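PDB 3U62: shikimate dehydrogenase (NADP(+)) from Thermotoga maritima, which probably catalyses the reversible NADPH-linked reduction of 3-dehydroshikimate to shikimate, the fourth of seven steps in chorismate biosynthesis. Local coordinates for residues E21-A26 with E231-W236; P16-E21 with L223-Q228; R47-L50 with G55-A58; V96-S101 with I124-Q129; S194-V199 with T204-K209. All coordinates share one frame; numbering follows the deposited sequence.

Contact 1 (E21-A26 with E231-W236); sequences EYFKRA and ENLKIW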
# COMPACT_ATOMS: atom_id res chain seq x y z
N GLU A 21 -5.87 19.59 -5.54
CA GLU A 21 -6.69 20.40 -4.64
C GLU A 21 -5.84 20.92 -3.48
O GLU A 21 -5.97 22.08 -3.08
CB GLU A 21 -7.89 19.60 -4.10
CG GLU A 21 -8.88 20.43 -3.28
CD GLU A 21 -9.97 19.60 -2.61
OE1 GLU A 21 -9.91 18.34 -2.64
OE2 GLU A 21 -10.91 20.20 -2.04
N TYR A 22 -4.97 20.06 -2.97
CA TYR A 22 -4.05 20.40 -1.89
C TYR A 22 -3.10 21.53 -2.30
O TYR A 22 -2.94 22.50 -1.55
CB TYR A 22 -3.26 19.16 -1.45
CG TYR A 22 -2.07 19.46 -0.57
CD1 TYR A 22 -2.22 19.61 0.81
CD2 TYR A 22 -0.80 19.60 -1.12
CE1 TYR A 22 -1.12 19.89 1.61
CE2 TYR A 22 0.30 19.88 -0.32
CZ TYR A 22 0.13 20.02 1.04
OH TYR A 22 1.21 20.29 1.84
N PHE A 23 -2.48 21.40 -3.47
CA PHE A 23 -1.57 22.43 -3.98
C PHE A 23 -2.28 23.77 -4.15
O PHE A 23 -1.74 24.82 -3.77
CB PHE A 23 -0.92 22.02 -5.30
CG PHE A 23 -0.01 20.82 -5.20
CD1 PHE A 23 0.04 19.89 -6.24
CD2 PHE A 23 0.79 20.61 -4.08
CE1 PHE A 23 0.88 18.78 -6.16
CE2 PHE A 23 1.62 19.50 -3.99
CZ PHE A 23 1.67 18.58 -5.03
N LYS A 24 -3.49 23.74 -4.70
CA LYS A 24 -4.28 24.95 -4.92
C LYS A 24 -4.65 25.63 -3.60
O LYS A 24 -4.52 26.85 -3.47
CB LYS A 24 -5.53 24.67 -5.76
CG LYS A 24 -6.26 25.92 -6.23
CD LYS A 24 -7.51 25.59 -7.02
CE LYS A 24 -8.32 26.85 -7.31
NZ LYS A 24 -9.49 26.57 -8.20
N ARG A 25 -5.11 24.84 -2.64
CA ARG A 25 -5.49 25.35 -1.32
C ARG A 25 -4.29 25.93 -0.56
O ARG A 25 -4.43 26.90 0.19
CB ARG A 25 -6.19 24.25 -0.51
CG ARG A 25 -6.62 24.64 0.91
CD ARG A 25 -7.68 25.73 0.92
NE ARG A 25 -7.96 26.17 2.29
CZ ARG A 25 -7.23 27.05 2.96
NH1 ARG A 25 -6.17 27.63 2.41
NH2 ARG A 25 -7.57 27.38 4.20
N ALA A 26 -3.11 25.35 -0.79
CA ALA A 26 -1.88 25.81 -0.13
C ALA A 26 -1.23 27.00 -0.84
O ALA A 26 -0.27 27.59 -0.33
CB ALA A 26 -0.89 24.66 0.00
N GLU A 231 3.64 11.46 4.14
CA GLU A 231 5.07 11.18 4.06
C GLU A 231 5.66 11.60 2.71
O GLU A 231 6.77 12.14 2.66
CB GLU A 231 5.35 9.69 4.33
CG GLU A 231 6.81 9.36 4.64
CD GLU A 231 7.26 9.79 6.03
OE1 GLU A 231 6.38 10.03 6.91
OE2 GLU A 231 8.50 9.90 6.24
N ASN A 232 4.92 11.36 1.63
CA ASN A 232 5.31 11.81 0.29
C ASN A 232 5.59 13.30 0.25
O ASN A 232 6.62 13.74 -0.27
CB ASN A 232 4.23 11.49 -0.75
CG ASN A 232 4.01 10.00 -0.95
OD1 ASN A 232 4.87 9.18 -0.63
ND2 ASN A 232 2.86 9.65 -1.51
N LEU A 233 4.65 14.07 0.80
CA LEU A 233 4.74 15.53 0.80
C LEU A 233 5.89 16.03 1.66
O LEU A 233 6.50 17.06 1.34
CB LEU A 233 3.41 16.16 1.24
CG LEU A 233 2.21 15.99 0.29
CD1 LEU A 233 0.93 16.37 0.99
CD2 LEU A 233 2.38 16.80 -0.99
N LYS A 234 6.19 15.32 2.74
CA LYS A 234 7.33 15.65 3.59
C LYS A 234 8.65 15.42 2.85
O LYS A 234 9.56 16.25 2.91
CB LYS A 234 7.30 14.84 4.89
CG LYS A 234 6.24 15.28 5.88
CD LYS A 234 6.29 14.44 7.15
CE LYS A 234 5.20 14.84 8.13
NZ LYS A 234 5.31 14.09 9.41
N ILE A 235 8.73 14.29 2.14
CA ILE A 235 9.90 13.97 1.31
C ILE A 235 10.09 15.01 0.21
O ILE A 235 11.22 15.45 -0.05
CB ILE A 235 9.80 12.53 0.72
CG1 ILE A 235 10.01 11.50 1.83
CG2 ILE A 235 10.81 12.33 -0.41
CD1 ILE A 235 9.65 10.08 1.44
N TRP A 236 8.99 15.43 -0.41
CA TRP A 236 9.02 16.42 -1.48
C TRP A 236 9.24 17.86 -0.98
O TRP A 236 9.40 18.78 -1.78
CB TRP A 236 7.75 16.32 -2.33
CG TRP A 236 7.62 15.01 -3.09
CD1 TRP A 236 8.64 14.21 -3.51
CD2 TRP A 236 6.41 14.38 -3.53
NE1 TRP A 236 8.15 13.12 -4.18
CE2 TRP A 236 6.78 13.20 -4.21
CE3 TRP A 236 5.05 14.70 -3.42
CZ2 TRP A 236 5.84 12.33 -4.77
CZ3 TRP A 236 4.11 13.84 -3.98
CH2 TRP A 236 4.52 12.66 -4.65
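Leu-233 sets its two methyls against neighbouring aromatic side chains of helix 15-26: CD1 over a face of Tyr-22, CD2 against the adjoining ends of both rings. CD1 lies 3.9 Å from the centroid of the Tyr-22 ring and 20° off the normal, a CH-pi contact displaced toward the rim, where CD1 comes to 3.7 Å from Tyr-22 CZ. The other branch, CD2, is shared: it sits 3.8 Å from Tyr-22 CE2 and 4.1 Å from Phe-23 CE2, meeting the Phe-23 ring at a slant. Tyr-22 reaches across because its CG is anti to the backbone N (chi1 167°), which sends the ring out from its helix to meet the leucine arriving from the opposite direction. Here helix 15-26 of the substrate-binding domain faces helix 222-235 from near the end of the chain, and helix 241-248 packs beside both through Val-243, Phe-244 and Phe-248. With Tyr-22 and Leu-233 as the closest backbone pair, their CA atoms 10.4 Å apart, the helices meet through side chains alone. The phenol end of Tyr-22 is tied down by Ile-238 O and Asp-240 N in the loop after helix 222-235, which limits how the ring can shift over the leucine. Away from the leucine the segments turn polar: Lys-24 and Lys-234 are exposed, and exposed Glu-21 and Arg-25 flank helix 241-248, Arg-25 in a salt bridge with Glu-246.

Contact 2 (P16-E21 with L223-Q228); sequences PRLYNE and LMFYYQ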
# COMPACT_ATOMS: atom_id res chain seq x y z
N PRO A 16 -4.42 12.30 -8.27
CA PRO A 16 -4.33 13.61 -8.92
C PRO A 16 -5.30 14.66 -8.37
O PRO A 16 -4.86 15.78 -8.09
CB PRO A 16 -4.66 13.29 -10.39
CG PRO A 16 -4.21 11.89 -10.55
CD PRO A 16 -4.54 11.21 -9.26
N ARG A 17 -6.57 14.32 -8.20
CA ARG A 17 -7.56 15.27 -7.70
C ARG A 17 -7.20 15.80 -6.31
O ARG A 17 -7.35 16.99 -6.03
CB ARG A 17 -8.98 14.66 -7.68
CG ARG A 17 -9.13 13.51 -6.71
CD ARG A 17 -10.57 13.15 -6.42
NE ARG A 17 -10.63 12.06 -5.44
CZ ARG A 17 -11.65 11.22 -5.28
NH1 ARG A 17 -12.73 11.33 -6.04
NH2 ARG A 17 -11.59 10.27 -4.36
N LEU A 18 -6.71 14.90 -5.44
CA LEU A 18 -6.38 15.26 -4.06
C LEU A 18 -5.13 16.12 -3.95
O LEU A 18 -5.16 17.15 -3.26
CB LEU A 18 -6.27 14.00 -3.19
CG LEU A 18 -7.61 13.41 -2.73
CD1 LEU A 18 -7.43 11.95 -2.36
CD2 LEU A 18 -8.19 14.20 -1.55
N TYR A 19 -4.04 15.71 -4.60
CA TYR A 19 -2.81 16.50 -4.57
C TYR A 19 -3.00 17.87 -5.23
O TYR A 19 -2.51 18.87 -4.72
CB TYR A 19 -1.65 15.75 -5.22
CG TYR A 19 -1.09 14.60 -4.41
CD1 TYR A 19 -1.60 13.31 -4.54
CD2 TYR A 19 -0.03 14.80 -3.52
CE1 TYR A 19 -1.08 12.25 -3.81
CE2 TYR A 19 0.50 13.74 -2.78
CZ TYR A 19 -0.03 12.47 -2.93
OH TYR A 19 0.48 11.42 -2.21
N ASN A 20 -3.72 17.91 -6.35
CA ASN A 20 -4.00 19.17 -7.04
C ASN A 20 -4.87 20.13 -6.24
O ASN A 20 -4.63 21.34 -6.26
CB ASN A 20 -4.61 18.92 -8.43
CG ASN A 20 -3.59 18.43 -9.43
OD1 ASN A 20 -2.47 18.94 -9.50
ND2 ASN A 20 -3.97 17.44 -10.23
N GLU A 21 -5.87 19.59 -5.54
CA GLU A 21 -6.69 20.40 -4.64
C GLU A 21 -5.84 20.92 -3.48
O GLU A 21 -5.97 22.08 -3.08
CB GLU A 21 -7.89 19.60 -4.10
CG GLU A 21 -8.88 20.43 -3.28
CD GLU A 21 -9.97 19.60 -2.61
OE1 GLU A 21 -9.91 18.34 -2.64
OE2 GLU A 21 -10.91 20.20 -2.04
N LEU A 223 -6.77 5.08 5.50
CA LEU A 223 -5.79 5.59 6.48
C LEU A 223 -4.36 5.43 5.97
O LEU A 223 -3.55 6.36 6.10
CB LEU A 223 -5.95 4.90 7.84
CG LEU A 223 -6.99 5.43 8.83
CD1 LEU A 223 -7.19 4.43 9.96
CD2 LEU A 223 -6.57 6.80 9.39
N MET A 224 -4.06 4.26 5.41
CA MET A 224 -2.76 3.99 4.80
C MET A 224 -2.47 5.00 3.69
O MET A 224 -1.36 5.53 3.61
CB MET A 224 -2.73 2.56 4.24
CG MET A 224 -1.41 2.15 3.60
SD MET A 224 -1.53 0.52 2.85
CE MET A 224 0.06 0.40 2.03
N PHE A 225 -3.47 5.27 2.85
CA PHE A 225 -3.34 6.25 1.78
C PHE A 225 -3.06 7.65 2.32
O PHE A 225 -2.18 8.35 1.82
CB PHE A 225 -4.60 6.28 0.89
CG PHE A 225 -4.56 7.35 -0.16
CD1 PHE A 225 -3.92 7.12 -1.38
CD2 PHE A 225 -5.13 8.60 0.08
CE1 PHE A 225 -3.87 8.11 -2.35
CE2 PHE A 225 -5.07 9.60 -0.89
CZ PHE A 225 -4.44 9.36 -2.10
N TYR A 226 -3.82 8.04 3.34
CA TYR A 226 -3.69 9.33 4.01
C TYR A 226 -2.27 9.55 4.52
O TYR A 226 -1.65 10.58 4.24
CB TYR A 226 -4.69 9.41 5.16
CG TYR A 226 -4.70 10.70 5.96
CD1 TYR A 226 -5.47 11.80 5.55
CD2 TYR A 226 -3.98 10.82 7.15
CE1 TYR A 226 -5.49 12.98 6.29
CE2 TYR A 226 -4.00 11.99 7.90
CZ TYR A 226 -4.76 13.07 7.46
OH TYR A 226 -4.78 14.23 8.20
N TYR A 227 -1.74 8.56 5.24
CA TYR A 227 -0.43 8.71 5.87
C TYR A 227 0.75 8.54 4.92
O TYR A 227 1.80 9.16 5.14
CB TYR A 227 -0.30 7.79 7.08
CG TYR A 227 -1.12 8.24 8.28
CD1 TYR A 227 -2.16 7.46 8.77
CD2 TYR A 227 -0.84 9.45 8.91
CE1 TYR A 227 -2.91 7.86 9.87
CE2 TYR A 227 -1.59 9.87 10.01
CZ TYR A 227 -2.62 9.07 10.48
OH TYR A 227 -3.36 9.48 11.57
N GLN A 228 0.60 7.74 3.87
CA GLN A 228 1.65 7.66 2.84
C GLN A 228 1.74 8.97 2.06
O GLN A 228 2.83 9.41 1.71
CB GLN A 228 1.51 6.43 1.92
CG GLN A 228 0.29 6.39 1.00
CD GLN A 228 0.50 7.11 -0.32
OE1 GLN A 228 1.57 7.04 -0.93
NE2 GLN A 228 -0.54 7.80 -0.78
O HOH W 1 -0.35 9.02 -3.40
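The Phe-225 ring is met at a slant by Leu-18, whose CD1 stands 3.6 Å from CE2 and 4.0 Å from CZ of Phe-225. Beside this apolar touch, the Tyr-19 ring and the Gln-228 amide are turned 73° against each other, and Phe-248 meets the tyrosine ring edge-to-face while Tyr-32 stacks on it. Tyr-19 OH and Gln-228 NE2 are bridged by a water, 2.8 Å from Tyr-19 OH and 2.9 Å from Gln-228 NE2, which donates to it. Gln-228 curls back on its own helix, with CG between the backbone N and carbonyl carbon (chi1 67°) and a second bend at chi2, so that NE2 also donates to Phe-225 O at 3.1 Å, on a lone pair in the carbonyl plane. Asn-232 ND2 bonds to both Tyr-19 OH and Gln-228 OE1, closing a buried polar network. Without this amide, as with an alanine here, the bridging water is likely to lose its donor and Asn-232 one acceptor. Phe-225 also lies close to Ser-15 and a bound sulfate, and Gln-228 close to Asn-83; Ser-15 and Asn-83 are predicted to bind shikimate, so this helix pair probably backs the substrate pocket of the shikimate dehydrogenase family.

Contact 3 (R47-L50 with G55-A58); sequences RRIL and GFNA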
# COMPACT_ATOMS: atom_id res chain seq x y z
N ARG A 47 12.22 6.65 -18.68
CA ARG A 47 13.28 7.64 -18.92
C ARG A 47 12.69 9.03 -19.18
O ARG A 47 13.24 10.04 -18.72
CB ARG A 47 14.19 7.18 -20.06
CG ARG A 47 14.94 5.89 -19.72
CD ARG A 47 15.58 5.24 -20.94
NE ARG A 47 15.91 3.84 -20.67
CZ ARG A 47 17.07 3.41 -20.16
NH1 ARG A 47 18.04 4.27 -19.87
NH2 ARG A 47 17.25 2.11 -19.95
N ARG A 48 11.57 9.06 -19.90
CA ARG A 48 10.80 10.28 -20.13
C ARG A 48 10.25 10.85 -18.81
O ARG A 48 10.33 12.06 -18.57
CB ARG A 48 9.66 9.99 -21.11
CG ARG A 48 8.75 11.18 -21.42
CD ARG A 48 7.59 10.79 -22.33
NE ARG A 48 6.65 9.86 -21.70
CZ ARG A 48 5.61 10.21 -20.95
NH1 ARG A 48 5.35 11.50 -20.72
NH2 ARG A 48 4.82 9.28 -20.43
N ILE A 49 9.71 9.97 -17.98
CA ILE A 49 9.16 10.33 -16.67
C ILE A 49 10.22 10.96 -15.77
O ILE A 49 9.97 11.98 -15.12
CB ILE A 49 8.53 9.09 -15.95
CG1 ILE A 49 7.39 8.48 -16.79
CG2 ILE A 49 8.05 9.45 -14.52
CD1 ILE A 49 6.28 9.45 -17.17
N LEU A 50 11.41 10.36 -15.75
CA LEU A 50 12.52 10.84 -14.93
C LEU A 50 13.00 12.23 -15.35
O LEU A 50 13.53 12.98 -14.53
CB LEU A 50 13.69 9.85 -14.95
CG LEU A 50 13.48 8.50 -14.25
CD1 LEU A 50 14.54 7.50 -14.68
CD2 LEU A 50 13.45 8.64 -12.73
N GLY A 55 9.30 14.60 -9.14
CA GLY A 55 9.05 13.41 -8.34
C GLY A 55 7.79 12.73 -8.80
O GLY A 55 7.05 13.27 -9.63
N PHE A 56 7.53 11.54 -8.28
CA PHE A 56 6.33 10.79 -8.62
C PHE A 56 6.07 9.64 -7.66
O PHE A 56 6.97 9.20 -6.94
CB PHE A 56 6.37 10.28 -10.07
CG PHE A 56 7.57 9.43 -10.40
CD1 PHE A 56 7.51 8.04 -10.27
CD2 PHE A 56 8.74 10.01 -10.87
CE1 PHE A 56 8.61 7.25 -10.59
CE2 PHE A 56 9.85 9.22 -11.19
CZ PHE A 56 9.78 7.84 -11.05
N ASN A 57 4.83 9.18 -7.66
CA ASN A 57 4.47 7.95 -6.98
C ASN A 57 4.42 6.80 -7.98
O ASN A 57 4.13 7.00 -9.16
CB ASN A 57 3.13 8.09 -6.27
CG ASN A 57 3.21 8.96 -5.04
OD1 ASN A 57 4.02 8.72 -4.14
ND2 ASN A 57 2.37 9.99 -4.98
N ALA A 58 4.73 5.60 -7.50
CA ALA A 58 4.61 4.40 -8.29
C ALA A 58 3.66 3.44 -7.59
O ALA A 58 3.75 3.25 -6.38
CB ALA A 58 5.97 3.75 -8.48
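Ile-49 lays its CG2 methyl over one face of the Phe-56 ring, 3.9 Å from the centroid and 19° off the normal, a CH-pi contact shifted toward the CD2-CE2 rim, with Phe-56 CD2 at 3.8 Å. Leu-50, the next residue on the helix, takes a different side of the same ring: its CD2 lies near the ring plane at the edge, 4.0 Å from Phe-56 CE2 and 4.1 Å from Phe-56 CZ. Helix 42-52 is the connection of a beta-alpha-beta crossover from strand 31-36 to strand 55-58, which flank strand 2-7 in the mixed sheet of the substrate-binding domain, and the ring projects from that sheet toward the helix. Its CG stands between the backbone N and the carbonyl carbon (chi1 56°), which swings the ring under Ile-49. On the sheet itself Phe-56 also touches Cys-4 and Ile-6 of strand 2-7 and Val-85 of strand 84-86. A serine in place of Phe-56 would probably open a gap beneath the isoleucine methyl and leave Leu-50 CD2 without its aromatic edge. The CD1 branch of Ile-49 lies 3.5 Å above the guanidinium plane of Arg-48, which makes salt bridges with Glu-35 and Glu-52.

Contact 4 (V96-S101 with I124-Q129); sequences VGVVKS and IYALLQ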
# COMPACT_ATOMS: atom_id res chain seq x y z
N VAL A 96 5.23 3.23 6.12
CA VAL A 96 4.92 4.34 7.02
C VAL A 96 3.41 4.52 7.13
O VAL A 96 2.88 4.71 8.22
CB VAL A 96 5.59 5.66 6.55
CG1 VAL A 96 5.07 6.87 7.33
CG2 VAL A 96 7.11 5.57 6.67
N GLY A 97 2.73 4.44 5.98
CA GLY A 97 1.27 4.49 5.93
C GLY A 97 0.62 3.42 6.79
O GLY A 97 -0.37 3.69 7.48
N VAL A 98 1.19 2.21 6.76
CA VAL A 98 0.67 1.08 7.54
C VAL A 98 0.88 1.29 9.04
O VAL A 98 -0.07 1.15 9.83
CB VAL A 98 1.28 -0.28 7.09
CG1 VAL A 98 0.74 -1.43 7.93
CG2 VAL A 98 0.98 -0.54 5.62
N VAL A 99 2.10 1.63 9.44
CA VAL A 99 2.42 1.89 10.85
C VAL A 99 1.51 2.97 11.43
O VAL A 99 0.89 2.76 12.48
CB VAL A 99 3.91 2.28 11.05
CG1 VAL A 99 4.17 2.76 12.48
CG2 VAL A 99 4.83 1.11 10.72
N LYS A 100 1.41 4.10 10.73
CA LYS A 100 0.61 5.22 11.21
C LYS A 100 -0.90 4.93 11.21
O LYS A 100 -1.62 5.46 12.07
CB LYS A 100 0.94 6.50 10.44
CG LYS A 100 2.33 7.06 10.75
CD LYS A 100 2.49 8.52 10.36
CE LYS A 100 1.72 9.46 11.30
NZ LYS A 100 2.07 9.14 12.81
N SER A 101 -1.36 4.11 10.27
CA SER A 101 -2.77 3.71 10.21
C SER A 101 -3.17 2.86 11.42
O SER A 101 -4.35 2.81 11.79
CB SER A 101 -3.08 2.94 8.92
OG SER A 101 -2.52 1.64 8.94
N ILE A 124 4.61 -6.27 5.68
CA ILE A 124 5.48 -7.13 6.48
C ILE A 124 6.56 -6.31 7.20
O ILE A 124 6.78 -6.50 8.40
CB ILE A 124 6.13 -8.26 5.64
CG1 ILE A 124 5.05 -9.19 5.07
CG2 ILE A 124 7.12 -9.07 6.48
CD1 ILE A 124 5.48 -9.95 3.82
N TYR A 125 7.20 -5.40 6.47
CA TYR A 125 8.21 -4.51 7.04
C TYR A 125 7.62 -3.70 8.20
O TYR A 125 8.23 -3.59 9.26
CB TYR A 125 8.78 -3.58 5.98
CG TYR A 125 9.94 -2.72 6.45
CD1 TYR A 125 11.26 -3.18 6.35
CD2 TYR A 125 9.72 -1.45 6.99
CE1 TYR A 125 12.32 -2.39 6.79
CE2 TYR A 125 10.78 -0.66 7.42
CZ TYR A 125 12.08 -1.14 7.32
OH TYR A 125 13.12 -0.36 7.75
N ALA A 126 6.42 -3.15 7.98
CA ALA A 126 5.72 -2.37 9.00
C ALA A 126 5.43 -3.21 10.25
O ALA A 126 5.68 -2.75 11.37
CB ALA A 126 4.44 -1.79 8.43
N LEU A 127 4.92 -4.42 10.04
CA LEU A 127 4.61 -5.33 11.14
C LEU A 127 5.85 -5.69 11.96
O LEU A 127 5.80 -5.69 13.19
CB LEU A 127 3.94 -6.61 10.62
CG LEU A 127 2.53 -6.50 10.04
CD1 LEU A 127 2.19 -7.74 9.23
CD2 LEU A 127 1.48 -6.26 11.12
N LEU A 128 6.95 -5.97 11.27
CA LEU A 128 8.22 -6.27 11.93
C LEU A 128 8.76 -5.08 12.73
O LEU A 128 9.35 -5.27 13.80
CB LEU A 128 9.26 -6.77 10.93
CG LEU A 128 9.03 -8.16 10.33
CD1 LEU A 128 9.94 -8.38 9.13
CD2 LEU A 128 9.22 -9.27 11.36
N GLN A 129 8.54 -3.87 12.21
CA GLN A 129 8.92 -2.65 12.91
C GLN A 129 8.06 -2.42 14.15
O GLN A 129 8.48 -1.75 15.10
CB GLN A 129 8.83 -1.43 11.98
CG GLN A 129 9.92 -1.40 10.91
CD GLN A 129 11.32 -1.43 11.50
OE1 GLN A 129 11.85 -0.42 11.94
NE2 GLN A 129 11.93 -2.62 11.52
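Helix 118-129 follows the first strand of the NADP-binding Rossmann-type domain and the predicted dinucleotide-binding glycines that begin at Gly-115; here it packs against helix 94-101, whose first residue, Asp-94, is predicted to bind shikimate. The meeting point is Ala-126, whose CB rests against two consecutive valines. Val-99 CG2 lies 3.7 Å from Ala-126 CB and 4.0 Å from Ala-126 CA, while Val-98 approaches with both CB, at 3.7 Å, and CG1, at 3.8 Å from Ala-126 CB. In Val-98 the CG1 branch is anti to the backbone N (chi1 179°), which turns this methyl to the alanine while CG2 is left for Met-224 of helix 222-235. Val-99 uses the other branch, CG2, which sits beside its backbone N. The helices come close: the CA atoms of Val-99 and Ala-126 are only 5.7 Å apart, a spacing the short alanine side chain permits. Next to the interface Ser-101 OG donates to Val-98 O at 2.7 Å, tilted 25° from the carbonyl plane, and is also hydrogen-bonded to Tyr-197 OH. Beside the interface, Tyr-125 meets Trp-95 edge-to-face. The contact between the two segments is carried by methyl and methine carbons, without a polar pair to fix direction, so its close fit depends on shape and on the smallness of Ala-126.

Contact 5 (S194-V199 with T204-K209); sequences SLVYDV and TPLVVK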
# COMPACT_ATOMS: atom_id res chain seq x y z
N SER A 194 -9.32 -10.29 15.43
CA SER A 194 -9.43 -9.00 16.10
C SER A 194 -9.17 -7.84 15.13
O SER A 194 -9.55 -6.70 15.41
CB SER A 194 -8.48 -8.93 17.30
OG SER A 194 -7.13 -9.11 16.90
N LEU A 195 -8.52 -8.14 14.01
CA LEU A 195 -8.24 -7.13 12.99
C LEU A 195 -8.41 -7.68 11.58
O LEU A 195 -7.84 -8.72 11.23
CB LEU A 195 -6.82 -6.56 13.16
CG LEU A 195 -6.26 -5.62 12.08
CD1 LEU A 195 -6.99 -4.29 12.04
CD2 LEU A 195 -4.77 -5.41 12.27
N VAL A 196 -9.21 -6.98 10.78
CA VAL A 196 -9.27 -7.20 9.34
C VAL A 196 -8.83 -5.91 8.66
O VAL A 196 -9.45 -4.85 8.83
CB VAL A 196 -10.68 -7.63 8.86
CG1 VAL A 196 -10.78 -7.61 7.34
CG2 VAL A 196 -11.02 -9.03 9.39
N TYR A 197 -7.75 -6.00 7.90
CA TYR A 197 -7.12 -4.84 7.27
C TYR A 197 -7.06 -5.07 5.77
O TYR A 197 -6.57 -6.11 5.32
CB TYR A 197 -5.72 -4.66 7.86
CG TYR A 197 -5.03 -3.34 7.55
CD1 TYR A 197 -4.81 -2.40 8.56
CD2 TYR A 197 -4.55 -3.05 6.27
CE1 TYR A 197 -4.16 -1.20 8.30
CE2 TYR A 197 -3.90 -1.85 6.00
CZ TYR A 197 -3.71 -0.93 7.01
OH TYR A 197 -3.07 0.25 6.74
N ASP A 198 -7.56 -4.11 5.01
CA ASP A 198 -7.53 -4.20 3.55
C ASP A 198 -6.85 -2.96 3.00
O ASP A 198 -7.24 -1.84 3.33
CB ASP A 198 -8.96 -4.32 3.00
CG ASP A 198 -9.01 -4.97 1.62
OD1 ASP A 198 -8.09 -4.76 0.81
OD2 ASP A 198 -10.00 -5.69 1.35
N VAL A 199 -5.83 -3.15 2.17
CA VAL A 199 -5.11 -2.03 1.57
C VAL A 199 -5.95 -1.31 0.52
O VAL A 199 -5.64 -0.18 0.13
CB VAL A 199 -3.73 -2.44 0.97
CG1 VAL A 199 -2.84 -3.09 2.03
CG2 VAL A 199 -3.91 -3.35 -0.25
N THR A 204 -14.66 -3.53 0.34
CA THR A 204 -14.51 -4.79 -0.37
C THR A 204 -15.41 -5.82 0.29
O THR A 204 -15.85 -5.61 1.43
CB THR A 204 -13.05 -5.29 -0.32
OG1 THR A 204 -12.64 -5.42 1.05
CG2 THR A 204 -12.12 -4.32 -1.03
N PRO A 205 -15.71 -6.93 -0.41
CA PRO A 205 -16.45 -8.02 0.23
C PRO A 205 -15.84 -8.46 1.57
O PRO A 205 -16.59 -8.77 2.50
CB PRO A 205 -16.38 -9.14 -0.80
CG PRO A 205 -16.33 -8.42 -2.10
CD PRO A 205 -15.49 -7.20 -1.85
N LEU A 206 -14.51 -8.49 1.65
CA LEU A 206 -13.81 -8.84 2.89
C LEU A 206 -14.17 -7.90 4.04
O LEU A 206 -14.49 -8.35 5.15
CB LEU A 206 -12.29 -8.87 2.67
CG LEU A 206 -11.39 -9.12 3.89
CD1 LEU A 206 -11.57 -10.53 4.46
CD2 LEU A 206 -9.93 -8.87 3.53
N VAL A 207 -14.11 -6.60 3.77
CA VAL A 207 -14.43 -5.56 4.76
C VAL A 207 -15.89 -5.66 5.20
O VAL A 207 -16.19 -5.61 6.39
CB VAL A 207 -14.10 -4.15 4.22
CG1 VAL A 207 -14.71 -3.05 5.09
CG2 VAL A 207 -12.59 -3.95 4.11
N VAL A 208 -16.79 -5.80 4.22
CA VAL A 208 -18.22 -5.92 4.47
C VAL A 208 -18.54 -7.16 5.31
O VAL A 208 -19.36 -7.10 6.23
CB VAL A 208 -19.03 -5.91 3.14
CG1 VAL A 208 -20.51 -6.19 3.39
CG2 VAL A 208 -18.87 -4.57 2.43
N LYS A 209 -17.89 -8.28 4.99
CA LYS A 209 -18.06 -9.53 5.74
C LYS A 209 -17.58 -9.37 7.18
O LYS A 209 -18.26 -9.82 8.11
CB LYS A 209 -17.30 -10.67 5.06
CG LYS A 209 -17.67 -12.07 5.56
CD LYS A 209 -18.62 -12.79 4.61
CE LYS A 209 -20.09 -12.47 4.89
NZ LYS A 209 -21.00 -13.14 3.94
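Thr-204 holds OG1 between its backbone N and carbonyl carbon (chi1 57°), and Asp-198 turns its carboxylate anti to the backbone N; the two side chains then run head-on into each other. Thr-204 OG1 donates to Asp-198 OD2 at 2.7 Å, coming from above the carboxylate plane, 37° out of it. The same OG1 accepts a weak bond from Val-207 N at 3.3 Å, making Thr-204 the N-cap of helix 205-213. Beyond the polar pair, Val-196 CG1 packs 3.8 Å from Leu-206 CG, and Val-207 CG2 rests 3.8 Å from Asp-198 CB. Strand 195-198 and helix 205-209 run nearly antiparallel, at 156°, their axes 8.7 Å apart, as expected for the first strand and helix of a beta-alpha-beta unit completed by strand 217-219 in the parallel Rossmann-type sheet. Val-199, just past the strand, is predicted to bind NADP(+). Asp-198 OD1 accepts from Ile-200 N, so each oxygen of the buried carboxylate has a donor. Because Thr-204 OG1 gives its proton to the aspartate while receiving the helix amide, the negative charge is linked, if weakly, through one hydroxyl to the first turn of the helix, whose dipole would probably help to stabilise it.

In the fold
Contacts 1 and 2 lie on the same two helices, 15-26 and 222-235, their centres about 9 Å apart, and are joined where Trp-236 CZ3 packs 3.8 Å from Tyr-19 CE2. Contact 3, with its centre about 17 Å from that of contact 1, belongs to the mixed sheet of the substrate-binding domain; Trp-236 reaches it, packing against Asn-57. From contact 2 the touches run on to the Rossmann-type domain: Tyr-227 meets Lys-100 of contact 4, and Met-224 meets Val-199 of contact 5. Contact 2 lies nearest the predicted shikimate site; contact 5 holds Val-199, predicted to bind NADP(+), with Val-98 of contact 4 about 6 Å from its side chain. Contacts 3 and 5 sit on opposite sides of the chain's centre, their centres about 32 Å apart.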